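Long-range contacts in putative 4-Hydroxy-2-oxoglutarate aldolase / 2-dehydro-3-deoxyphosphogluconate aldolase (Yersinia enterocolitica, PDB 3LM7), which is a putative aldolase of the KDGP aldolase family, with a TIM-barrel fold and no confirmed function: residues 191-196 and 217-222; 124-129 and 173-178; 97-102 and 118-123. One frame throughout, in Å; residues are numbered along the deposited sequence.

Contact 1 (191-196 and 217-222); sequences EPTGGI and IPHIYS
E191 lies alongside I217, its CA approaching I217 O at 3.1 Å in a CA-H...O contact, while its carboxylate serves H219: the NE2-H of H219 reaches OE1 of E191 at 2.8 Å and 168°. The acceptor is met on its anti side, with carboxylate and imidazole nearly coplanar; CG of H219, anti to its carbonyl carbon (chi1 -69°), carries the ring there. OE1 also takes bonds from N117 and H94, and OE2 bonds S161, so the buried carboxylate is gripped at both oxygens. P192 sets its ring beside that of P218, and its carbonyl O accepts the backbone N-H of H219 at 3.0 Å. This joins strand 189-192 to the chain after helix 201-211, beside strand 17-20, consistent with the place where a TIM barrel closes. T193 puts OG1 over one face of the H219 ring, 3.3 Å from CG of H219; its CG2 meets CE2 of Y221, whose OH makes a very short hydrogen bond with ND1 of H219. At G194 a water accepts from its N and from I196 N and donates to H219 O. I196 packs CD1 against H219 O and CG2 against CG1 of I220, crossing at about a right angle.

Contact 2 (124-129 and 173-178); sequences GKVGYV and IDEYRF
G127 and F178 meet where this contact is tightest: CA of G127 stands over one face of the phenyl ring, 3.6 Å from the centroid of F178 and 20° off the ring normal, a CH-pi contact. With phi of 89°, G127 takes the third position of a type II turn from K125 to Y128. E175 is the other buried member of this core. Its chain, extended beyond CG, reaches the backbone of G124: OE2 receives a weak bond from G124 N at 3.1 Å, while OE1 accepts from the backbone N of T123. Two waters complete the core, one linking G127 N to E175 O and another donating to both Y128 O and OE1 of E175. The turn leads into strand 128-130, which forms a small two-stranded antiparallel sheet with strand 144-146, and the contact fastens this part of the TIM-barrel protein to the first turns of helix 173-185. Toward solvent lie V126, D174 and F178, whose ring is exposed although it packs on G127; CG of F178 is anti to its backbone N (chi1 -171°), which brings the ring to the turn. CG1 of V126 touches CD1 of F178 at 3.6 Å, and CG2 rests on CB of D174. The carboxylate of D174 turns elsewhere, its OD1 forming a salt bridge with NH1 of R177 (3.0 Å), one helical turn on.

Contact 3 (97-102 and 118-123); sequences QVFTGV and GLISPT
Q97 and L119 are tied by the one backbone hydrogen bond between these segments, L119 N to Q97 O at 2.9 Å, which is bent to 132°. It lies where two neighbouring parallel strands of the TIM barrel, 94-95 and 115-120, run side by side, the first giving way to the loop that leads into helix 102-109. The same Q97 O lies 3.5 Å from CA of G118 in a CA-H...O contact, so the carbonyl is approached by two adjoining residues of the strand. Other polar groups fix the loop itself. The side chain of Q97 folds back so that OE1 accepts V98 N in the carbonyl plane, on a lone pair; OE1 also bonds S80 and NE2 bonds S105, which holds the amide at both ends. A turn closes with G101 N bonded to V98 O, and F99 N is bonded to OG1 of T133, which also bonds L119 O. Apolar contacts do the rest. CG1 of V98 lies loosely by CB of L119, while CG2 of V102 reaches CA of G118 at 3.7 Å, close against the bare glycine backbone. The F99 ring, with CG anti to its backbone N (chi1 -180°), also touches M153 and L154 of helix 147-156. It crosses the I120 side chain obliquely, and CD1 of F99 meets CG2 of I120 at 3.7 Å.

Along the chain the contacts come in series, contact 3 first, then contact 2, then contact 1, and their centres lie 15 to 17 Å apart. Contacts 1 and 3 reach the same parallel sheet through strands 189-192 and 115-120, with strand 161-164 between them; their nearest atoms are about 6 Å apart. Contact 2 sits farther out, 19 Å from the centre of the chain, yet joins both: OG1 of T123, in contact 3, bonds Y128 O, while Y176 OH packs on P192 CG of contact 1. Together they connect the parallel sheet, helix 173-185 and the small antiparallel sheet of strands 128-130 and 144-146.

Contact 1 (191-196 and 217-222)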
ATOM      1  N   GLU A 191      -1.570   2.007  13.644  1.00  4.73           N
ATOM      2  CA  GLU A 191      -2.801   1.842  14.394  1.00  5.35           C
ATOM      3  C   GLU A 191      -2.844   2.880  15.503  1.00  6.49           C
ATOM      4  O   GLU A 191      -2.386   2.616  16.641  1.00  6.93           O
ATOM      5  CB  GLU A 191      -2.879   0.401  14.966  1.00  4.81           C
ATOM      6  CG  GLU A 191      -2.527  -0.676  13.907  1.00  6.79           C
ATOM      7  CD  GLU A 191      -2.957  -2.061  14.303  1.00  5.79           C
ATOM      8  OE1 GLU A 191      -3.726  -2.192  15.289  1.00  6.69           O
ATOM      9  OE2 GLU A 191      -2.643  -3.000  13.561  1.00  8.00           O
ATOM     10  N   PRO A 192      -3.348   4.094  15.197  1.00  6.49           N
ATOM     11  CA  PRO A 192      -3.428   5.095  16.273  1.00  7.38           C
ATOM     12  C   PRO A 192      -4.433   4.682  17.337  1.00  6.84           C
ATOM     13  O   PRO A 192      -5.532   4.181  17.004  1.00  5.44           O
ATOM     14  CB  PRO A 192      -3.924   6.368  15.560  1.00  6.99           C
ATOM     15  CG  PRO A 192      -4.600   5.857  14.315  1.00  8.57           C
ATOM     16  CD  PRO A 192      -3.895   4.590  13.915  1.00  8.29           C
ATOM     17  N   THR A 193      -4.070   4.839  18.611  1.00  7.34           N
ATOM     18  CA  THR A 193      -4.929   4.275  19.681  1.00  9.07           C
ATOM     19  C   THR A 193      -4.793   5.206  20.890  1.00  9.90           C
ATOM     20  O   THR A 193      -3.652   5.580  21.282  1.00  8.40           O
ATOM     21  CB  THR A 193      -4.452   2.883  20.179  1.00  7.94           C
ATOM     22  OG1 THR A 193      -4.324   1.949  19.099  1.00 10.32           O
ATOM     23  CG2 THR A 193      -5.394   2.262  21.201  1.00  7.36           C
ATOM     24  N   GLY A 194      -5.944   5.498  21.524  1.00 10.59           N
ATOM     25  CA  GLY A 194      -5.965   6.196  22.803  1.00 10.21           C
ATOM     26  C   GLY A 194      -6.588   7.559  22.685  1.00 10.93           C
ATOM     27  O   GLY A 194      -6.009   8.463  22.094  1.00 11.92           O
ATOM     28  N   GLY A 195      -7.798   7.699  23.207  1.00 10.53           N
ATOM     29  CA  GLY A 195      -8.457   9.022  23.233  1.00 11.87           C
ATOM     30  C   GLY A 195      -9.115   9.435  21.925  1.00 11.22           C
ATOM     31  O   GLY A 195      -9.416  10.621  21.734  1.00 12.57           O
ATOM     32  N   ILE A 196      -9.354   8.478  21.015  1.00  9.19           N
ATOM     33  CA  ILE A 196      -9.971   8.797  19.716  1.00  8.88           C
ATOM     34  C   ILE A 196     -11.471   8.834  19.992  1.00  8.31           C
ATOM     35  O   ILE A 196     -11.998   8.003  20.729  1.00 10.13           O
ATOM     36  CB  ILE A 196      -9.616   7.759  18.619  1.00  8.62           C
ATOM     37  CG1 ILE A 196      -8.047   7.848  18.309  1.00  7.50           C
ATOM     38  CG2 ILE A 196     -10.442   8.006  17.378  1.00  9.20           C
ATOM     39  CD1 ILE A 196      -7.580   6.848  17.168  1.00 13.39           C
ATOM     40  N   ILE A 217      -5.319   1.372  10.882  1.00  7.32           N
ATOM     41  CA  ILE A 217      -6.309   0.617  11.686  1.00  7.11           C
ATOM     42  C   ILE A 217      -6.502   1.447  12.966  1.00  6.90           C
ATOM     43  O   ILE A 217      -5.800   1.272  13.952  1.00  7.19           O
ATOM     44  CB  ILE A 217      -5.872  -0.861  12.013  1.00  5.37           C
ATOM     45  CG1 ILE A 217      -5.681  -1.653  10.705  1.00  7.03           C
ATOM     46  CG2 ILE A 217      -6.967  -1.573  12.949  1.00  5.29           C
ATOM     47  CD1 ILE A 217      -5.023  -3.111  10.918  1.00  7.64           C
ATOM     48  N   PRO A 218      -7.433   2.418  12.932  1.00  8.19           N
ATOM     49  CA  PRO A 218      -7.596   3.247  14.138  1.00  7.59           C
ATOM     50  C   PRO A 218      -8.386   2.475  15.175  1.00  8.21           C
ATOM     51  O   PRO A 218      -9.284   1.710  14.790  1.00  9.56           O
ATOM     52  CB  PRO A 218      -8.419   4.444  13.642  1.00  6.15           C
ATOM     53  CG  PRO A 218      -9.182   3.945  12.490  1.00  6.49           C
ATOM     54  CD  PRO A 218      -8.227   2.919  11.786  1.00  8.42           C
ATOM     55  N   HIS A 219      -8.090   2.683  16.460  1.00  6.30           N
ATOM     56  CA  HIS A 219      -8.813   1.995  17.510  1.00  7.88           C
ATOM     57  C   HIS A 219      -9.713   2.990  18.198  1.00  8.28           C
ATOM     58  O   HIS A 219      -9.248   4.064  18.520  1.00  8.92           O
ATOM     59  CB  HIS A 219      -7.816   1.428  18.540  1.00  7.31           C
ATOM     60  CG  HIS A 219      -6.994   0.312  17.991  1.00  7.49           C
ATOM     61  ND1 HIS A 219      -6.943  -0.922  18.595  1.00  8.94           N
ATOM     62  CD2 HIS A 219      -6.214   0.232  16.882  1.00  6.71           C
ATOM     63  CE1 HIS A 219      -6.136  -1.714  17.898  1.00  9.17           C
ATOM     64  NE2 HIS A 219      -5.661  -1.036  16.870  1.00  7.84           N
ATOM     65  N   ILE A 220     -10.984   2.622  18.411  1.00  8.08           N
ATOM     66  CA  ILE A 220     -11.946   3.530  19.051  1.00  9.38           C
ATOM     67  C   ILE A 220     -12.710   2.777  20.131  1.00  7.84           C
ATOM     68  O   ILE A 220     -13.425   1.854  19.848  1.00  9.03           O
ATOM     69  CB  ILE A 220     -12.959   4.156  18.038  1.00  9.57           C
ATOM     70  CG1 ILE A 220     -12.272   4.559  16.707  1.00  9.55           C
ATOM     71  CG2 ILE A 220     -13.650   5.360  18.711  1.00 12.70           C
ATOM     72  CD1 ILE A 220     -12.121   3.382  15.684  1.00  7.64           C
ATOM     73  N   TYR A 221     -12.480   3.151  21.372  1.00  9.15           N
ATOM     74  CA  TYR A 221     -12.855   2.339  22.515  1.00 11.83           C
ATOM     75  C   TYR A 221     -13.869   3.140  23.358  1.00 12.99           C
ATOM     76  O   TYR A 221     -14.962   3.387  22.888  1.00 13.48           O
ATOM     77  CB  TYR A 221     -11.620   1.964  23.331  1.00 13.78           C
ATOM     78  CG  TYR A 221     -10.639   1.027  22.619  1.00 13.10           C
ATOM     79  CD1 TYR A 221     -11.051   0.147  21.608  1.00 19.30           C
ATOM     80  CD2 TYR A 221      -9.326   0.989  23.001  1.00 18.97           C
ATOM     81  CE1 TYR A 221     -10.120  -0.724  20.936  1.00 14.66           C
ATOM     82  CE2 TYR A 221      -8.404   0.084  22.394  1.00 15.95           C
ATOM     83  CZ  TYR A 221      -8.821  -0.752  21.375  1.00 15.41           C
ATOM     84  OH  TYR A 221      -7.902  -1.631  20.827  1.00 18.24           O
ATOM     85  N   SER A 222     -13.499   3.595  24.558  1.00 14.24           N
ATOM     86  CA  SER A 222     -14.553   3.987  25.510  1.00 15.28           C
ATOM     87  C   SER A 222     -15.437   5.154  25.022  1.00 14.85           C
ATOM     88  O   SER A 222     -16.561   5.274  25.477  1.00 13.35           O
ATOM     89  CB  SER A 222     -13.945   4.318  26.892  1.00 15.57           C
ATOM     90  OG  SER A 222     -13.132   5.464  26.764  1.00 18.40           O
TER
HETATM   91  O   HOH W   1      -8.591   5.314  20.850  1.00 11.89           O
HETATM   92  O   HOH W   2     -11.158   5.664  22.151  1.00 14.64           O

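Contact 2 (124-129 and 173-178)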
ATOM      1  N   GLY A 124       7.245  12.410  24.198  1.00 11.51           N
ATOM      2  CA  GLY A 124       7.369  13.850  24.243  1.00 13.23           C
ATOM      3  C   GLY A 124       8.391  14.393  23.246  1.00 13.43           C
ATOM      4  O   GLY A 124       8.508  15.613  23.091  1.00 13.17           O
ATOM      5  N   LYS A 125       9.130  13.530  22.548  1.00 11.32           N
ATOM      6  CA  LYS A 125      10.189  14.002  21.660  1.00 12.01           C
ATOM      7  C   LYS A 125       9.927  13.486  20.265  1.00 11.23           C
ATOM      8  O   LYS A 125      10.055  12.293  20.010  1.00 10.84           O
ATOM      9  CB  LYS A 125      11.590  13.495  22.119  1.00 13.71           C
ATOM     10  CG  LYS A 125      11.805  13.846  23.620  1.00 18.79           C
ATOM     11  CD  LYS A 125      12.779  13.007  24.458  1.00 26.57           C
ATOM     12  CE  LYS A 125      12.525  13.482  25.877  1.00 26.60           C
ATOM     13  NZ  LYS A 125      11.041  14.187  25.848  1.00 22.48           N
ATOM     14  N   VAL A 126       9.537  14.378  19.372  1.00 10.10           N
ATOM     15  CA  VAL A 126       9.311  13.993  17.999  1.00  9.64           C
ATOM     16  C   VAL A 126      10.518  13.228  17.424  1.00  9.05           C
ATOM     17  O   VAL A 126      11.713  13.655  17.548  1.00  8.04           O
ATOM     18  CB  VAL A 126       8.982  15.261  17.151  1.00 10.00           C
ATOM     19  CG1 VAL A 126       8.907  14.869  15.666  1.00  9.74           C
ATOM     20  CG2 VAL A 126       7.630  15.904  17.623  1.00 10.90           C
ATOM     21  N   GLY A 127      10.195  12.119  16.769  1.00  8.36           N
ATOM     22  CA  GLY A 127      11.157  11.184  16.192  1.00  7.61           C
ATOM     23  C   GLY A 127      11.664  10.037  17.073  1.00  8.47           C
ATOM     24  O   GLY A 127      12.433   9.181  16.581  1.00 10.05           O
ATOM     25  N   TYR A 128      11.236  10.001  18.326  1.00  7.26           N
ATOM     26  CA  TYR A 128      11.737   9.020  19.324  1.00  8.08           C
ATOM     27  C   TYR A 128      10.568   8.332  20.038  1.00  7.58           C
ATOM     28  O   TYR A 128       9.651   9.020  20.505  1.00  6.46           O
ATOM     29  CB  TYR A 128      12.689   9.698  20.382  1.00  7.92           C
ATOM     30  CG  TYR A 128      13.920  10.180  19.660  1.00  9.80           C
ATOM     31  CD1 TYR A 128      15.036   9.349  19.462  1.00 11.91           C
ATOM     32  CD2 TYR A 128      13.916  11.458  19.061  1.00 14.68           C
ATOM     33  CE1 TYR A 128      16.159   9.818  18.701  1.00 15.62           C
ATOM     34  CE2 TYR A 128      14.997  11.909  18.270  1.00 16.78           C
ATOM     35  CZ  TYR A 128      16.107  11.107  18.119  1.00 19.15           C
ATOM     36  OH  TYR A 128      17.122  11.650  17.379  1.00 24.78           O
ATOM     37  N   VAL A 129      10.624   6.989  20.151  1.00  5.63           N
ATOM     38  CA  VAL A 129       9.546   6.249  20.714  1.00  3.70           C
ATOM     39  C   VAL A 129      10.040   5.263  21.799  1.00  5.99           C
ATOM     40  O   VAL A 129      11.203   4.793  21.753  1.00  6.96           O
ATOM     41  CB  VAL A 129       8.814   5.411  19.638  1.00  4.43           C
ATOM     42  CG1 VAL A 129       7.851   6.249  18.791  1.00  5.74           C
ATOM     43  CG2 VAL A 129       9.854   4.505  18.787  1.00  4.02           C
ATOM     44  N   ILE A 173       0.141  15.091  18.729  1.00 15.51           N
ATOM     45  CA  ILE A 173      -0.047  15.205  17.276  1.00 16.22           C
ATOM     46  C   ILE A 173       1.249  15.314  16.478  1.00 13.42           C
ATOM     47  O   ILE A 173       1.429  14.658  15.443  1.00 12.35           O
ATOM     48  CB  ILE A 173      -1.063  16.386  16.929  1.00 15.87           C
ATOM     49  CG1 ILE A 173      -1.715  16.114  15.608  1.00 22.68           C
ATOM     50  CG2 ILE A 173      -0.495  17.764  17.190  1.00 19.17           C
ATOM     51  CD1 ILE A 173      -2.746  14.930  15.852  1.00 27.98           C
ATOM     52  N   ASP A 174       2.165  16.139  16.959  1.00 12.33           N
ATOM     53  CA  ASP A 174       3.447  16.264  16.267  1.00 12.38           C
ATOM     54  C   ASP A 174       4.214  14.939  16.269  1.00 10.75           C
ATOM     55  O   ASP A 174       4.851  14.588  15.235  1.00  7.55           O
ATOM     56  CB  ASP A 174       4.285  17.358  16.897  1.00 13.59           C
ATOM     57  CG  ASP A 174       3.703  18.721  16.630  1.00 20.73           C
ATOM     58  OD1 ASP A 174       2.919  18.841  15.646  1.00 22.67           O
ATOM     59  OD2 ASP A 174       4.043  19.620  17.394  1.00 25.18           O
ATOM     60  N   GLU A 175       4.195  14.222  17.406  1.00  9.31           N
ATOM     61  CA  GLU A 175       4.849  12.878  17.399  1.00  8.82           C
ATOM     62  C   GLU A 175       4.177  11.876  16.463  1.00  8.45           C
ATOM     63  O   GLU A 175       4.847  11.109  15.769  1.00  6.14           O
ATOM     64  CB  GLU A 175       4.927  12.260  18.790  1.00  8.41           C
ATOM     65  CG  GLU A 175       5.913  13.025  19.740  1.00  9.67           C
ATOM     66  CD  GLU A 175       5.818  12.495  21.155  1.00 12.57           C
ATOM     67  OE1 GLU A 175       6.310  11.383  21.377  1.00 12.54           O
ATOM     68  OE2 GLU A 175       5.230  13.163  22.033  1.00 13.26           O
ATOM     69  N   TYR A 176       2.846  11.886  16.479  1.00  7.22           N
ATOM     70  CA  TYR A 176       2.033  10.988  15.661  1.00  7.49           C
ATOM     71  C   TYR A 176       2.321  11.262  14.190  1.00  8.30           C
ATOM     72  O   TYR A 176       2.497  10.305  13.408  1.00  6.44           O
ATOM     73  CB  TYR A 176       0.554  11.139  16.016  1.00  7.58           C
ATOM     74  CG  TYR A 176      -0.412  10.451  15.090  1.00  8.16           C
ATOM     75  CD1 TYR A 176      -0.391   9.046  14.934  1.00  6.69           C
ATOM     76  CD2 TYR A 176      -1.366  11.184  14.417  1.00  8.13           C
ATOM     77  CE1 TYR A 176      -1.273   8.397  14.094  1.00  8.16           C
ATOM     78  CE2 TYR A 176      -2.330  10.532  13.539  1.00  7.66           C
ATOM     79  CZ  TYR A 176      -2.246   9.158  13.379  1.00  7.86           C
ATOM     80  OH  TYR A 176      -3.129   8.483  12.566  1.00  8.40           O
ATOM     81  N   ARG A 177       2.407  12.534  13.822  1.00  6.66           N
ATOM     82  CA  ARG A 177       2.539  12.869  12.434  1.00  8.44           C
ATOM     83  C   ARG A 177       3.889  12.314  11.914  1.00  8.06           C
ATOM     84  O   ARG A 177       4.007  11.801  10.793  1.00  8.92           O
ATOM     85  CB  ARG A 177       2.466  14.405  12.245  1.00  8.14           C
ATOM     86  CG  ARG A 177       2.495  14.770  10.713  1.00 14.86           C
ATOM     87  CD  ARG A 177       2.363  16.303  10.441  1.00 24.10           C
ATOM     88  NE  ARG A 177       1.403  16.956  11.356  1.00 29.83           N
ATOM     89  CZ  ARG A 177       1.739  17.644  12.464  1.00 33.77           C
ATOM     90  NH1 ARG A 177       3.048  17.839  12.858  1.00 31.59           N
ATOM     91  NH2 ARG A 177       0.756  18.157  13.190  1.00 35.32           N
ATOM     92  N   PHE A 178       4.909  12.485  12.744  1.00  6.53           N
ATOM     93  CA  PHE A 178       6.234  11.990  12.411  1.00  7.25           C
ATOM     94  C   PHE A 178       6.180  10.485  12.209  1.00  6.66           C
ATOM     95  O   PHE A 178       6.794   9.983  11.266  1.00  9.51           O
ATOM     96  CB  PHE A 178       7.240  12.349  13.524  1.00  7.10           C
ATOM     97  CG  PHE A 178       8.679  12.059  13.133  1.00  7.55           C
ATOM     98  CD1 PHE A 178       9.504  13.055  12.663  1.00 11.68           C
ATOM     99  CD2 PHE A 178       9.191  10.748  13.241  1.00  8.31           C
ATOM    100  CE1 PHE A 178      10.859  12.734  12.289  1.00 12.79           C
ATOM    101  CE2 PHE A 178      10.541  10.454  12.887  1.00 11.11           C
ATOM    102  CZ  PHE A 178      11.363  11.436  12.423  1.00 11.22           C
TER
HETATM  103  O   HOH W   3       7.595  10.839  16.988  1.00  9.52           O
HETATM  104  O   HOH W   4       7.219   9.778  19.363  1.00 10.70           O

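Contact 3 (97-102 and 118-123)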
ATOM      1  N   GLN A  97      -0.257  -6.808  20.137  1.00  5.35           N
ATOM      2  CA  GLN A  97       0.872  -7.237  20.969  1.00  5.18           C
ATOM      3  C   GLN A  97       1.652  -6.040  21.542  1.00  4.63           C
ATOM      4  O   GLN A  97       1.595  -4.944  21.000  1.00  6.87           O
ATOM      5  CB  GLN A  97       1.887  -8.146  20.218  1.00  5.64           C
ATOM      6  CG  GLN A  97       1.613  -9.685  20.363  1.00  7.60           C
ATOM      7  CD  GLN A  97       1.734 -10.135  21.817  1.00  5.90           C
ATOM      8  OE1 GLN A  97       2.128  -9.355  22.698  1.00  7.40           O
ATOM      9  NE2 GLN A  97       1.281 -11.346  22.092  1.00  5.15           N
ATOM     10  N   VAL A  98       2.435  -6.305  22.613  1.00  6.55           N
ATOM     11  CA  VAL A  98       3.485  -5.373  23.058  1.00  4.70           C
ATOM     12  C   VAL A  98       4.765  -5.672  22.264  1.00  6.47           C
ATOM     13  O   VAL A  98       4.874  -6.708  21.619  1.00  6.23           O
ATOM     14  CB  VAL A  98       3.711  -5.434  24.582  1.00  5.57           C
ATOM     15  CG1 VAL A  98       2.391  -4.966  25.263  1.00  5.92           C
ATOM     16  CG2 VAL A  98       4.173  -6.819  25.062  1.00  6.29           C
ATOM     17  N   PHE A  99       5.718  -4.755  22.307  1.00  5.91           N
ATOM     18  CA  PHE A  99       6.852  -4.802  21.382  1.00  5.95           C
ATOM     19  C   PHE A  99       7.555  -6.162  21.541  1.00  6.70           C
ATOM     20  O   PHE A  99       7.996  -6.767  20.529  1.00  6.41           O
ATOM     21  CB  PHE A  99       7.782  -3.604  21.744  1.00  5.08           C
ATOM     22  CG  PHE A  99       9.009  -3.491  20.878  1.00  6.95           C
ATOM     23  CD1 PHE A  99       8.977  -2.695  19.750  1.00  5.11           C
ATOM     24  CD2 PHE A  99      10.202  -4.190  21.214  1.00  4.71           C
ATOM     25  CE1 PHE A  99      10.125  -2.577  18.896  1.00  6.31           C
ATOM     26  CE2 PHE A  99      11.337  -4.105  20.378  1.00  6.48           C
ATOM     27  CZ  PHE A  99      11.298  -3.259  19.231  1.00  6.46           C
ATOM     28  N   THR A 100       7.633  -6.665  22.777  1.00  6.09           N
ATOM     29  CA  THR A 100       8.452  -7.854  23.058  1.00  6.48           C
ATOM     30  C   THR A 100       7.640  -9.134  22.819  1.00  7.84           C
ATOM     31  O   THR A 100       8.123 -10.224  23.060  1.00  7.85           O
ATOM     32  CB  THR A 100       8.870  -7.830  24.560  1.00  9.00           C
ATOM     33  OG1 THR A 100       7.702  -7.542  25.388  1.00  8.41           O
ATOM     34  CG2 THR A 100       9.910  -6.737  24.788  1.00  7.10           C
ATOM     35  N   GLY A 101       6.405  -8.999  22.366  1.00  7.03           N
ATOM     36  CA  GLY A 101       5.568 -10.156  22.085  1.00  6.73           C
ATOM     37  C   GLY A 101       5.311 -10.388  20.602  1.00  7.16           C
ATOM     38  O   GLY A 101       4.752 -11.451  20.224  1.00  6.10           O
ATOM     39  N   VAL A 102       5.782  -9.472  19.748  1.00  5.44           N
ATOM     40  CA  VAL A 102       5.508  -9.573  18.291  1.00  6.39           C
ATOM     41  C   VAL A 102       6.148 -10.803  17.636  1.00  6.27           C
ATOM     42  O   VAL A 102       5.496 -11.506  16.858  1.00  7.24           O
ATOM     43  CB  VAL A 102       6.040  -8.326  17.612  1.00  7.01           C
ATOM     44  CG1 VAL A 102       6.114  -8.491  16.038  1.00  5.77           C
ATOM     45  CG2 VAL A 102       5.217  -7.099  18.006  1.00  6.90           C
ATOM     46  N   GLY A 118       2.499  -3.834  17.155  1.00  5.53           N
ATOM     47  CA  GLY A 118       3.481  -3.846  18.229  1.00  5.31           C
ATOM     48  C   GLY A 118       3.323  -2.489  18.925  1.00  5.63           C
ATOM     49  O   GLY A 118       3.436  -1.457  18.288  1.00  6.04           O
ATOM     50  N   LEU A 119       3.096  -2.533  20.228  1.00  5.63           N
ATOM     51  CA  LEU A 119       2.814  -1.320  21.002  1.00  8.23           C
ATOM     52  C   LEU A 119       4.113  -0.587  21.319  1.00  7.53           C
ATOM     53  O   LEU A 119       5.023  -1.169  21.946  1.00  6.94           O
ATOM     54  CB  LEU A 119       2.107  -1.684  22.332  1.00  8.26           C
ATOM     55  CG  LEU A 119       1.379  -0.513  23.062  1.00 10.18           C
ATOM     56  CD1 LEU A 119       0.368  -1.109  24.162  1.00 13.50           C
ATOM     57  CD2 LEU A 119       2.400   0.402  23.733  1.00  6.36           C
ATOM     58  N   ILE A 120       4.199   0.665  20.847  1.00  6.01           N
ATOM     59  CA  ILE A 120       5.264   1.568  21.142  1.00  5.77           C
ATOM     60  C   ILE A 120       4.631   2.929  21.440  1.00  6.76           C
ATOM     61  O   ILE A 120       3.440   3.186  21.043  1.00  6.23           O
ATOM     62  CB  ILE A 120       6.294   1.721  19.958  1.00  5.76           C
ATOM     63  CG1 ILE A 120       5.659   2.470  18.784  1.00  7.01           C
ATOM     64  CG2 ILE A 120       6.884   0.322  19.538  1.00  5.69           C
ATOM     65  CD1 ILE A 120       6.657   2.642  17.549  1.00  8.20           C
ATOM     66  N   SER A 121       5.375   3.786  22.170  1.00  6.33           N
ATOM     67  CA  SER A 121       4.678   4.850  22.881  1.00  6.48           C
ATOM     68  C   SER A 121       5.357   6.209  22.688  1.00  8.37           C
ATOM     69  O   SER A 121       6.575   6.297  22.543  1.00  8.39           O
ATOM     70  CB  SER A 121       4.589   4.485  24.400  1.00  7.01           C
ATOM     71  OG  SER A 121       3.936   3.210  24.560  1.00  7.58           O
ATOM     72  N   PRO A 122       4.560   7.303  22.736  1.00  8.83           N
ATOM     73  CA  PRO A 122       5.040   8.675  22.764  1.00 10.26           C
ATOM     74  C   PRO A 122       6.079   8.907  23.886  1.00  8.44           C
ATOM     75  O   PRO A 122       6.039   8.233  24.911  1.00  9.72           O
ATOM     76  CB  PRO A 122       3.759   9.487  23.094  1.00  9.66           C
ATOM     77  CG  PRO A 122       2.674   8.722  22.586  1.00 11.95           C
ATOM     78  CD  PRO A 122       3.084   7.252  22.801  1.00 10.54           C
ATOM     79  N   THR A 123       6.996   9.813  23.649  1.00  8.69           N
ATOM     80  CA  THR A 123       8.037  10.146  24.600  1.00 10.11           C
ATOM     81  C   THR A 123       8.045  11.626  24.919  1.00 11.45           C
ATOM     82  O   THR A 123       8.822  12.047  25.744  1.00 10.65           O
ATOM     83  CB  THR A 123       9.433   9.838  24.003  1.00  9.92           C
ATOM     84  OG1 THR A 123       9.595  10.543  22.786  1.00 10.97           O
ATOM     85  CG2 THR A 123       9.650   8.319  23.767  1.00  8.62           C
TER